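Local coordinates for protein adenylyl-sulfate kinase 1, chloroplastic (Arabidopsis thaliana, PDB 3UIE) that phosphorylates adenosine 5'-phosphosulfate with ATP to give 3'-phosphoadenylyl sulfate, the activated sulfate of the plant cell, at residues V27-G32 with A102-P107; T31-S36 with V131-C136. All coordinates share one frame; numbering follows the deposited sequence.

Both interactions start from the same piece of chain, strand 26-31 and the phosphate-binding loop that follows it, and they share Thr31 and Gly32. Interaction 1 pairs this strand with 99-103, its neighbour in the five-stranded parallel sheet, and its centre lies about 3 Å from that of the chain. Interaction 2 sits further out, its centre about 14 Å from that of the chain, where the loop meets residues 131-136, the end of the connection from strand 124-129 and the first turn of helix 133-139. The centres of the two contacts are about 12 Å apart, and Ile105 CD1 packs against Ser34 N at 4.0 Å. Between them they join the adenosine 5'-phosphosulfate side of the active site to the nucleotide side.

Interaction 1. Residues V27-G32 with A102-P107. With ADX (adenosine-5'-phosphosulfate), chain D.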
ATOM      1  N   VAL A  27      -7.910  -6.203   7.447  1.00 22.07           N
ATOM      2  CA  VAL A  27      -7.170  -7.056   6.528  1.00 22.38           C
ATOM      3  C   VAL A  27      -7.835  -8.424   6.499  1.00 24.97           C
ATOM      4  O   VAL A  27      -7.989  -9.045   7.545  1.00 26.87           O
ATOM      5  CB  VAL A  27      -5.726  -7.245   7.009  1.00 21.73           C
ATOM      6  CG1 VAL A  27      -4.990  -8.196   6.073  1.00 26.70           C
ATOM      7  CG2 VAL A  27      -5.011  -5.879   7.108  1.00 27.76           C
ATOM      8  N   ILE A  28      -8.236  -8.876   5.310  1.00 25.24           N
ATOM      9  CA  ILE A  28      -8.768 -10.226   5.129  1.00 25.40           C
ATOM     10  C   ILE A  28      -7.639 -11.018   4.501  1.00 23.72           C
ATOM     11  O   ILE A  28      -7.330 -10.849   3.331  1.00 24.34           O
ATOM     12  CB  ILE A  28      -9.996 -10.253   4.195  1.00 26.00           C
ATOM     13  CG1 ILE A  28     -11.032  -9.197   4.592  1.00 25.95           C
ATOM     14  CG2 ILE A  28     -10.633 -11.643   4.159  1.00 22.34           C
ATOM     15  CD1 ILE A  28     -11.395  -9.162   6.039  1.00 32.93           C
ATOM     16  N   TRP A  29      -7.001 -11.865   5.298  1.00 25.10           N
ATOM     17  CA  TRP A  29      -5.805 -12.567   4.854  1.00 25.16           C
ATOM     18  C   TRP A  29      -6.173 -13.962   4.358  1.00 26.99           C
ATOM     19  O   TRP A  29      -6.459 -14.859   5.166  1.00 24.98           O
ATOM     20  CB  TRP A  29      -4.754 -12.634   5.992  1.00 22.14           C
ATOM     21  CG  TRP A  29      -3.454 -13.146   5.481  1.00 23.03           C
ATOM     22  CD1 TRP A  29      -3.132 -14.455   5.219  1.00 24.78           C
ATOM     23  CD2 TRP A  29      -2.329 -12.365   5.068  1.00 20.00           C
ATOM     24  NE1 TRP A  29      -1.860 -14.534   4.696  1.00 24.44           N
ATOM     25  CE2 TRP A  29      -1.351 -13.272   4.591  1.00 24.69           C
ATOM     26  CE3 TRP A  29      -2.043 -10.994   5.080  1.00 20.46           C
ATOM     27  CZ2 TRP A  29      -0.110 -12.840   4.126  1.00 27.20           C
ATOM     28  CZ3 TRP A  29      -0.809 -10.575   4.610  1.00 25.95           C
ATOM     29  CH2 TRP A  29       0.140 -11.496   4.140  1.00 25.89           C
ATOM     30  N   VAL A  30      -6.178 -14.141   3.036  1.00 24.44           N
ATOM     31  CA  VAL A  30      -6.570 -15.421   2.428  1.00 23.83           C
ATOM     32  C   VAL A  30      -5.345 -16.263   2.070  1.00 25.96           C
ATOM     33  O   VAL A  30      -4.545 -15.882   1.198  1.00 26.20           O
ATOM     34  CB  VAL A  30      -7.420 -15.197   1.150  1.00 24.65           C
ATOM     35  CG1 VAL A  30      -7.973 -16.529   0.637  1.00 28.48           C
ATOM     36  CG2 VAL A  30      -8.552 -14.232   1.428  1.00 26.40           C
ATOM     37  N   THR A  31      -5.204 -17.398   2.749  1.00 28.48           N
ATOM     38  CA  THR A  31      -4.054 -18.280   2.579  1.00 24.37           C
ATOM     39  C   THR A  31      -4.473 -19.693   2.128  1.00 26.57           C
ATOM     40  O   THR A  31      -5.582 -20.145   2.390  1.00 24.22           O
ATOM     41  CB  THR A  31      -3.232 -18.350   3.892  1.00 26.46           C
ATOM     42  OG1 THR A  31      -2.121 -19.236   3.728  1.00 24.84           O
ATOM     43  CG2 THR A  31      -4.105 -18.851   5.051  1.00 22.16           C
ATOM     44  N   GLY A  32      -3.592 -20.381   1.412  1.00 24.22           N
ATOM     45  CA  GLY A  32      -3.896 -21.735   0.989  1.00 24.77           C
ATOM     46  C   GLY A  32      -2.967 -22.148  -0.127  1.00 25.83           C
ATOM     47  O   GLY A  32      -2.279 -21.307  -0.710  1.00 26.06           O
ATOM     48  N   ALA A 102      -5.929  -9.797   1.146  1.00 24.84           N
ATOM     49  CA  ALA A 102      -4.630 -10.287   0.712  1.00 23.10           C
ATOM     50  C   ALA A 102      -4.760 -11.740   0.310  1.00 27.52           C
ATOM     51  O   ALA A 102      -5.232 -12.564   1.085  1.00 28.13           O
ATOM     52  CB  ALA A 102      -3.591 -10.117   1.824  1.00 25.07           C
ATOM     53  N   SER A 103      -4.359 -12.057  -0.910  1.00 25.79           N
ATOM     54  CA  SER A 103      -4.507 -13.411  -1.447  0.52 25.33           C
ATOM     55  C   SER A 103      -3.149 -13.948  -1.880  1.00 27.33           C
ATOM     56  O   SER A 103      -2.732 -13.710  -3.002  1.00 29.31           O
ATOM     57  CB  SER A 103      -5.474 -13.388  -2.638  0.52 25.66           C
ATOM     58  OG  SER A 103      -5.498 -14.623  -3.350  0.52 28.28           O
ATOM     59  N   LEU A 104      -2.458 -14.630  -0.977  1.00 27.56           N
ATOM     60  CA  LEU A 104      -1.099 -15.108  -1.201  1.00 32.87           C
ATOM     61  C   LEU A 104      -1.045 -16.509  -0.635  1.00 24.12           C
ATOM     62  O   LEU A 104      -1.709 -16.788   0.363  1.00 25.57           O
ATOM     63  CB  LEU A 104      -0.121 -14.271  -0.379  1.00 35.23           C
ATOM     64  CG  LEU A 104       0.674 -13.055  -0.821  1.00 48.04           C
ATOM     65  CD1 LEU A 104      -0.227 -11.855  -1.066  1.00 45.14           C
ATOM     66  CD2 LEU A 104       1.682 -12.746   0.276  1.00 33.83           C
ATOM     67  N   ILE A 105      -0.250 -17.391  -1.242  1.00 23.95           N
ATOM     68  CA  ILE A 105      -0.072 -18.730  -0.672  1.00 26.50           C
ATOM     69  C   ILE A 105       0.330 -18.621   0.795  1.00 29.59           C
ATOM     70  O   ILE A 105      -0.217 -19.315   1.651  1.00 30.05           O
ATOM     71  CB  ILE A 105       0.967 -19.568  -1.456  1.00 26.00           C
ATOM     72  CG1 ILE A 105       0.473 -19.815  -2.882  1.00 28.81           C
ATOM     73  CG2 ILE A 105       1.230 -20.907  -0.744  1.00 26.65           C
ATOM     74  CD1 ILE A 105       1.472 -20.564  -3.766  1.00 30.95           C
ATOM     75  N   SER A 106       1.276 -17.725   1.070  1.00 25.96           N
ATOM     76  CA  SER A 106       1.764 -17.446   2.433  1.00 26.72           C
ATOM     77  C   SER A 106       1.868 -18.700   3.296  1.00 33.16           C
ATOM     78  O   SER A 106       1.150 -18.846   4.279  1.00 27.25           O
ATOM     79  CB  SER A 106       0.915 -16.364   3.119  1.00 27.68           C
ATOM     80  OG  SER A 106      -0.476 -16.601   2.967  1.00 23.28           O
ATOM     81  N   PRO A 107       2.773 -19.617   2.920  1.00 27.15           N
ATOM     82  CA  PRO A 107       2.780 -20.977   3.475  1.00 27.90           C
ATOM     83  C   PRO A 107       3.244 -21.081   4.928  1.00 29.83           C
ATOM     84  O   PRO A 107       2.901 -22.047   5.582  1.00 29.17           O
ATOM     85  CB  PRO A 107       3.756 -21.720   2.548  1.00 28.44           C
ATOM     86  CG  PRO A 107       4.683 -20.647   2.065  1.00 26.78           C
ATOM     87  CD  PRO A 107       3.823 -19.421   1.906  1.00 27.98           C
TER
HETATM   88  SB  ADX D 401       4.122 -16.935  -1.488  1.00 28.08           S
HETATM   89  O1B ADX D 401       5.294 -16.107  -1.544  1.00 30.55           O
HETATM   90  O2B ADX D 401       4.506 -18.264  -0.958  1.00 29.04           O
HETATM   91  O3B ADX D 401       3.096 -16.364  -0.593  1.00 24.99           O
HETATM   92  PA  ADX D 401       2.705 -16.112  -3.732  1.00 30.07           P
HETATM   93  O1A ADX D 401       3.248 -14.717  -3.568  1.00 28.19           O
HETATM   94  O2A ADX D 401       1.210 -16.179  -3.456  1.00 30.40           O
HETATM   95  O3A ADX D 401       3.546 -17.154  -2.864  1.00 29.78           O
HETATM   96  O5' ADX D 401       2.983 -16.538  -5.224  1.00 33.39           O
HETATM   97  C5' ADX D 401       2.361 -17.674  -5.744  1.00 39.89           C
HETATM   98  C4' ADX D 401       2.217 -17.710  -7.175  1.00 45.52           C
HETATM   99  O4' ADX D 401       3.507 -17.768  -7.775  1.00 37.95           O
HETATM  100  C3' ADX D 401       1.489 -18.948  -7.555  1.00 39.73           C
HETATM  101  O3' ADX D 401       0.360 -18.592  -8.289  1.00 43.11           O
HETATM  102  C2' ADX D 401       2.330 -19.651  -8.434  1.00 57.66           C
HETATM  103  O2' ADX D 401       1.713 -19.575  -9.676  1.00 75.93           O
HETATM  104  C1' ADX D 401       3.611 -18.923  -8.550  1.00 47.10           C
HETATM  105  N9  ADX D 401       4.741 -19.750  -8.220  1.00 37.71           N
HETATM  106  C8  ADX D 401       5.895 -19.832  -8.922  1.00 40.46           C
HETATM  107  N7  ADX D 401       6.746 -20.642  -8.267  1.00 37.13           N
HETATM  108  C5  ADX D 401       6.129 -21.076  -7.147  1.00 34.38           C
HETATM  109  C6  ADX D 401       6.502 -21.932  -6.092  1.00 45.99           C
HETATM  110  N6  ADX D 401       7.802 -22.523  -6.079  1.00 42.58           N
HETATM  111  N1  ADX D 401       5.625 -22.187  -5.088  1.00 51.12           N
HETATM  112  C2  ADX D 401       4.406 -21.623  -5.092  1.00 50.44           C
HETATM  113  N3  ADX D 401       4.018 -20.796  -6.090  1.00 43.39           N
HETATM  114  C4  ADX D 401       4.849 -20.506  -7.115  1.00 34.06           C
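At the carboxyl end of the parallel sheet, strands 26-31 and 99-103 run side by side, the first leading into the phosphate-binding loop and the second into residues 104-107, which hold the substrate; Trp29 pairs with Ala102 and Val30 with Ser103. Ala102 N donates to Ile28 O at 2.8 Å, and Val30 N to Ala102 O at 2.7 Å. A longer bond from Leu104 N to Val30 O (3.3 Å) carries the pairing to where the substrate loop turns away. With CG anti to the backbone N (chi1 -171°), the Trp29 indole stands out from its face of the sheet: Ala102 CB sits over one face of its six-membered ring, off-centre, in a CH-pi contact, while NE1 donates to Ser106 OG at 3.0 Å, the oxygen lying a little out of the ring plane. Ser106 OG donates to Leu104 O from above the carbonyl plane. Thr31 OG1 gives its proton to Ile105 O at 2.8 Å, a second tie. The loop presents two successive amides to adenosine 5'-phosphosulfate: Ile105 N binds O2A of the phosphate (2.9 Å) and Ser106 N binds O3B of the sulfate (2.8 Å). Ser106 probably forms a phosphoserine intermediate, as inferred from related enzymes. Strand 124-129 bonds to the other edge of strand 26-31; helix 76-95 packs on the face bearing Trp29, and helix 38-51 on that of Val30 and Ser103.

Interaction 2. Residues T31-S36 with V131-C136; sequences TGLSGS and VPLSVC. With ANP (phosphoaminophosphonic acid-adenylate ester), chain E.
Leu33 and Cys136 approach each other between the phosphate-binding loop and the first turn of helix 133-139. Leu33 has CG anti to the carbonyl carbon (chi1 -68°) and CD1 extended beyond it (chi2 173°), which brings CD1 to the helix start, 3.6 Å from Leu133 CA and alongside Leu133 CB, while Leu33 CB rests on Cys136 SG at 3.9 Å. The sulfur lies against the outer side of the loop, also touching Ser36 CA, 3.7 Å away, and Cys136 CB lies close to Ser34 O at 3.2 Å. Val131 meets Ser36 beside the sulfur, its CG2 3.4 Å from Ser36 O and its CB facing Ser36 CB. Ser36 OG is turned back into its own loop, donating to Leu33 O at 2.6 Å in the carbonyl plane, on a lone pair; Ser36 N binds the same oxygen, closing the type II turn 33-36. An alanine at Ser36 would keep the CB that meets Cys136 and Val131, but Leu33 O would probably be left with a weaker grip and the turn freer to shift. Ser34 OG donates to O1G of the ATP analogue at 2.7 Å. Residues 32-40 bind ATP, and this loop between strand 26-31 and helix 38-51 is the P-loop (Walker A motif) of the P-loop kinases, its outer side backed here by helix 133-139.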
ATOM      1  N   THR A  31      -5.204 -17.398   2.749  1.00 28.48           N
ATOM      2  CA  THR A  31      -4.054 -18.280   2.579  1.00 24.37           C
ATOM      3  C   THR A  31      -4.473 -19.693   2.128  1.00 26.57           C
ATOM      4  O   THR A  31      -5.582 -20.145   2.390  1.00 24.22           O
ATOM      5  CB  THR A  31      -3.232 -18.350   3.892  1.00 26.46           C
ATOM      6  OG1 THR A  31      -2.121 -19.236   3.728  1.00 24.84           O
ATOM      7  CG2 THR A  31      -4.105 -18.851   5.051  1.00 22.16           C
ATOM      8  N   GLY A  32      -3.592 -20.381   1.412  1.00 24.22           N
ATOM      9  CA  GLY A  32      -3.896 -21.735   0.989  1.00 24.77           C
ATOM     10  C   GLY A  32      -2.967 -22.148  -0.127  1.00 25.83           C
ATOM     11  O   GLY A  32      -2.279 -21.307  -0.710  1.00 26.06           O
ATOM     12  N   LEU A  33      -2.932 -23.445  -0.407  1.00 24.80           N
ATOM     13  CA  LEU A  33      -2.122 -23.989  -1.505  1.00 21.71           C
ATOM     14  C   LEU A  33      -2.410 -23.294  -2.821  1.00 28.03           C
ATOM     15  O   LEU A  33      -3.481 -22.715  -3.000  1.00 28.20           O
ATOM     16  CB  LEU A  33      -2.439 -25.486  -1.662  1.00 25.62           C
ATOM     17  CG  LEU A  33      -1.994 -26.427  -0.542  1.00 26.58           C
ATOM     18  CD1 LEU A  33      -2.542 -27.832  -0.803  1.00 30.44           C
ATOM     19  CD2 LEU A  33      -0.469 -26.434  -0.468  1.00 28.92           C
ATOM     20  N   SER A  34      -1.450 -23.347  -3.747  1.00 26.79           N
ATOM     21  CA  SER A  34      -1.720 -22.993  -5.128  1.00 34.52           C
ATOM     22  C   SER A  34      -2.919 -23.803  -5.621  1.00 30.28           C
ATOM     23  O   SER A  34      -2.988 -25.020  -5.415  1.00 29.89           O
ATOM     24  CB  SER A  34      -0.497 -23.300  -6.001  1.00 31.66           C
ATOM     25  OG  SER A  34      -0.667 -22.778  -7.304  1.00 34.06           O
ATOM     26  N   GLY A  35      -3.867 -23.131  -6.264  1.00 27.76           N
ATOM     27  CA  GLY A  35      -5.029 -23.797  -6.830  1.00 27.68           C
ATOM     28  C   GLY A  35      -6.177 -23.997  -5.854  1.00 33.95           C
ATOM     29  O   GLY A  35      -7.201 -24.565  -6.219  1.00 32.41           O
ATOM     30  N   SER A  36      -6.016 -23.521  -4.619  1.00 27.49           N
ATOM     31  CA  SER A  36      -7.035 -23.731  -3.583  1.00 27.64           C
ATOM     32  C   SER A  36      -8.231 -22.800  -3.755  1.00 30.42           C
ATOM     33  O   SER A  36      -9.267 -22.985  -3.120  1.00 32.19           O
ATOM     34  CB  SER A  36      -6.439 -23.575  -2.178  1.00 27.37           C
ATOM     35  OG  SER A  36      -5.850 -22.303  -1.991  1.00 27.16           O
ATOM     36  N   VAL A 131      -8.537 -26.674   1.104  1.00 29.22           N
ATOM     37  CA  VAL A 131      -8.706 -27.555  -0.034  1.00 31.15           C
ATOM     38  C   VAL A 131      -7.478 -28.447  -0.115  1.00 33.21           C
ATOM     39  O   VAL A 131      -6.360 -27.957  -0.210  1.00 31.60           O
ATOM     40  CB  VAL A 131      -8.832 -26.742  -1.340  1.00 32.58           C
ATOM     41  CG1 VAL A 131      -9.060 -27.665  -2.536  1.00 34.11           C
ATOM     42  CG2 VAL A 131      -9.962 -25.719  -1.210  1.00 34.27           C
ATOM     43  N   PRO A 132      -7.685 -29.768  -0.073  1.00 35.94           N
ATOM     44  CA  PRO A 132      -6.564 -30.710  -0.000  1.00 40.40           C
ATOM     45  C   PRO A 132      -5.668 -30.655  -1.233  1.00 38.90           C
ATOM     46  O   PRO A 132      -6.130 -30.329  -2.323  1.00 34.51           O
ATOM     47  CB  PRO A 132      -7.256 -32.077   0.105  1.00 46.01           C
ATOM     48  CG  PRO A 132      -8.593 -31.879  -0.529  1.00 44.01           C
ATOM     49  CD  PRO A 132      -8.982 -30.443  -0.253  1.00 32.10           C
ATOM     50  N   LEU A 133      -4.387 -30.963  -1.054  1.00 31.54           N
ATOM     51  CA  LEU A 133      -3.452 -30.980  -2.172  1.00 30.89           C
ATOM     52  C   LEU A 133      -4.018 -31.718  -3.383  1.00 32.52           C
ATOM     53  O   LEU A 133      -3.905 -31.235  -4.509  1.00 33.42           O
ATOM     54  CB  LEU A 133      -2.136 -31.631  -1.757  1.00 36.03           C
ATOM     55  CG  LEU A 133      -1.117 -31.801  -2.879  1.00 36.61           C
ATOM     56  CD1 LEU A 133      -0.587 -30.430  -3.305  1.00 37.34           C
ATOM     57  CD2 LEU A 133       0.016 -32.714  -2.436  1.00 43.81           C
ATOM     58  N   SER A 134      -4.631 -32.884  -3.156  1.00 32.95           N
ATOM     59  CA  SER A 134      -5.110 -33.700  -4.271  1.00 39.11           C
ATOM     60  C   SER A 134      -6.111 -32.954  -5.152  1.00 34.53           C
ATOM     61  O   SER A 134      -6.084 -33.088  -6.373  1.00 34.09           O
ATOM     62  CB  SER A 134      -5.707 -35.033  -3.787  1.00 37.93           C
ATOM     63  OG  SER A 134      -6.854 -34.811  -2.980  1.00 40.58           O
ATOM     64  N   VAL A 135      -6.996 -32.176  -4.539  1.00 31.78           N
ATOM     65  CA  VAL A 135      -7.964 -31.391  -5.297  1.00 33.97           C
ATOM     66  C   VAL A 135      -7.311 -30.208  -6.029  1.00 33.05           C
ATOM     67  O   VAL A 135      -7.653 -29.919  -7.175  1.00 34.02           O
ATOM     68  CB  VAL A 135      -9.102 -30.879  -4.380  1.00 33.34           C
ATOM     69  CG1 VAL A 135     -10.016 -29.908  -5.130  1.00 37.01           C
ATOM     70  CG2 VAL A 135      -9.893 -32.048  -3.822  1.00 38.09           C
ATOM     71  N   CYS A 136      -6.374 -29.520  -5.367  1.00 31.67           N
ATOM     72  CA  CYS A 136      -5.668 -28.415  -6.015  1.00 30.07           C
ATOM     73  C   CYS A 136      -4.917 -28.947  -7.221  1.00 34.87           C
ATOM     74  O   CYS A 136      -4.875 -28.316  -8.280  1.00 34.14           O
ATOM     75  CB  CYS A 136      -4.669 -27.770  -5.059  1.00 28.84           C
ATOM     76  SG  CYS A 136      -5.437 -27.017  -3.633  1.00 32.27           S
TER
HETATM   77  PG  ANP E 402      -2.535 -19.478  -6.818  1.00 36.37           P
HETATM   78  O1G ANP E 402      -1.461 -20.281  -7.712  1.00 31.32           O
HETATM   79  O2G ANP E 402      -2.635 -18.088  -7.456  1.00 28.85           O
HETATM   80  O3G ANP E 402      -2.052 -19.404  -5.389  1.00 32.43           O
HETATM   81  PB  ANP E 402      -5.375 -19.713  -6.111  1.00 28.57           P
HETATM   82  O1B ANP E 402      -5.659 -18.202  -6.427  1.00 26.30           O
HETATM   83  O2B ANP E 402      -5.474 -20.191  -4.642  1.00 26.08           O
HETATM   84  N3B ANP E 402      -4.036 -20.214  -7.044  1.00 27.64           N
HETATM   85  PA  ANP E 402      -7.517 -19.752  -8.085  1.00 28.76           P
HETATM   86  O1A ANP E 402      -6.759 -19.210  -9.245  1.00 27.42           O
HETATM   87  O2A ANP E 402      -8.452 -18.764  -7.467  1.00 29.01           O
HETATM   88  O3A ANP E 402      -6.482 -20.377  -7.083  1.00 27.84           O
HETATM   89  O5' ANP E 402      -8.356 -21.022  -8.505  1.00 31.31           O
HETATM   90  C5' ANP E 402      -7.789 -22.120  -9.133  1.00 30.19           C
HETATM   91  C4' ANP E 402      -8.687 -22.859  -9.953  1.00 34.19           C
HETATM   92  O4' ANP E 402      -9.708 -23.504  -9.130  1.00 34.68           O
HETATM   93  C3' ANP E 402      -9.369 -21.902 -10.832  1.00 49.51           C
HETATM   94  O3' ANP E 402      -9.289 -22.344 -12.170  1.00 56.46           O
HETATM   95  C2' ANP E 402     -10.754 -21.850 -10.384  1.00 54.37           C
HETATM   96  O2' ANP E 402     -11.647 -21.915 -11.461  1.00 63.27           O
HETATM   97  C1' ANP E 402     -10.949 -23.040  -9.523  1.00 41.63           C
HETATM   98  N9  ANP E 402     -11.794 -22.686  -8.375  1.00 42.71           N
HETATM   99  C8  ANP E 402     -11.639 -21.578  -7.638  1.00 38.26           C
HETATM  100  N7  ANP E 402     -12.571 -21.587  -6.695  1.00 33.43           N
HETATM  101  C5  ANP E 402     -13.323 -22.696  -6.837  1.00 34.21           C
HETATM  102  C6  ANP E 402     -14.415 -23.188  -6.137  1.00 37.16           C
HETATM  103  N6  ANP E 402     -14.951 -22.439  -5.009  1.00 39.41           N
HETATM  104  N1  ANP E 402     -14.955 -24.351  -6.531  1.00 42.18           N
HETATM  105  C2  ANP E 402     -14.448 -25.026  -7.580  1.00 38.34           C
HETATM  106  N3  ANP E 402     -13.407 -24.579  -8.273  1.00 44.34           N
HETATM  107  C4  ANP E 402     -12.826 -23.411  -7.920  1.00 40.47           C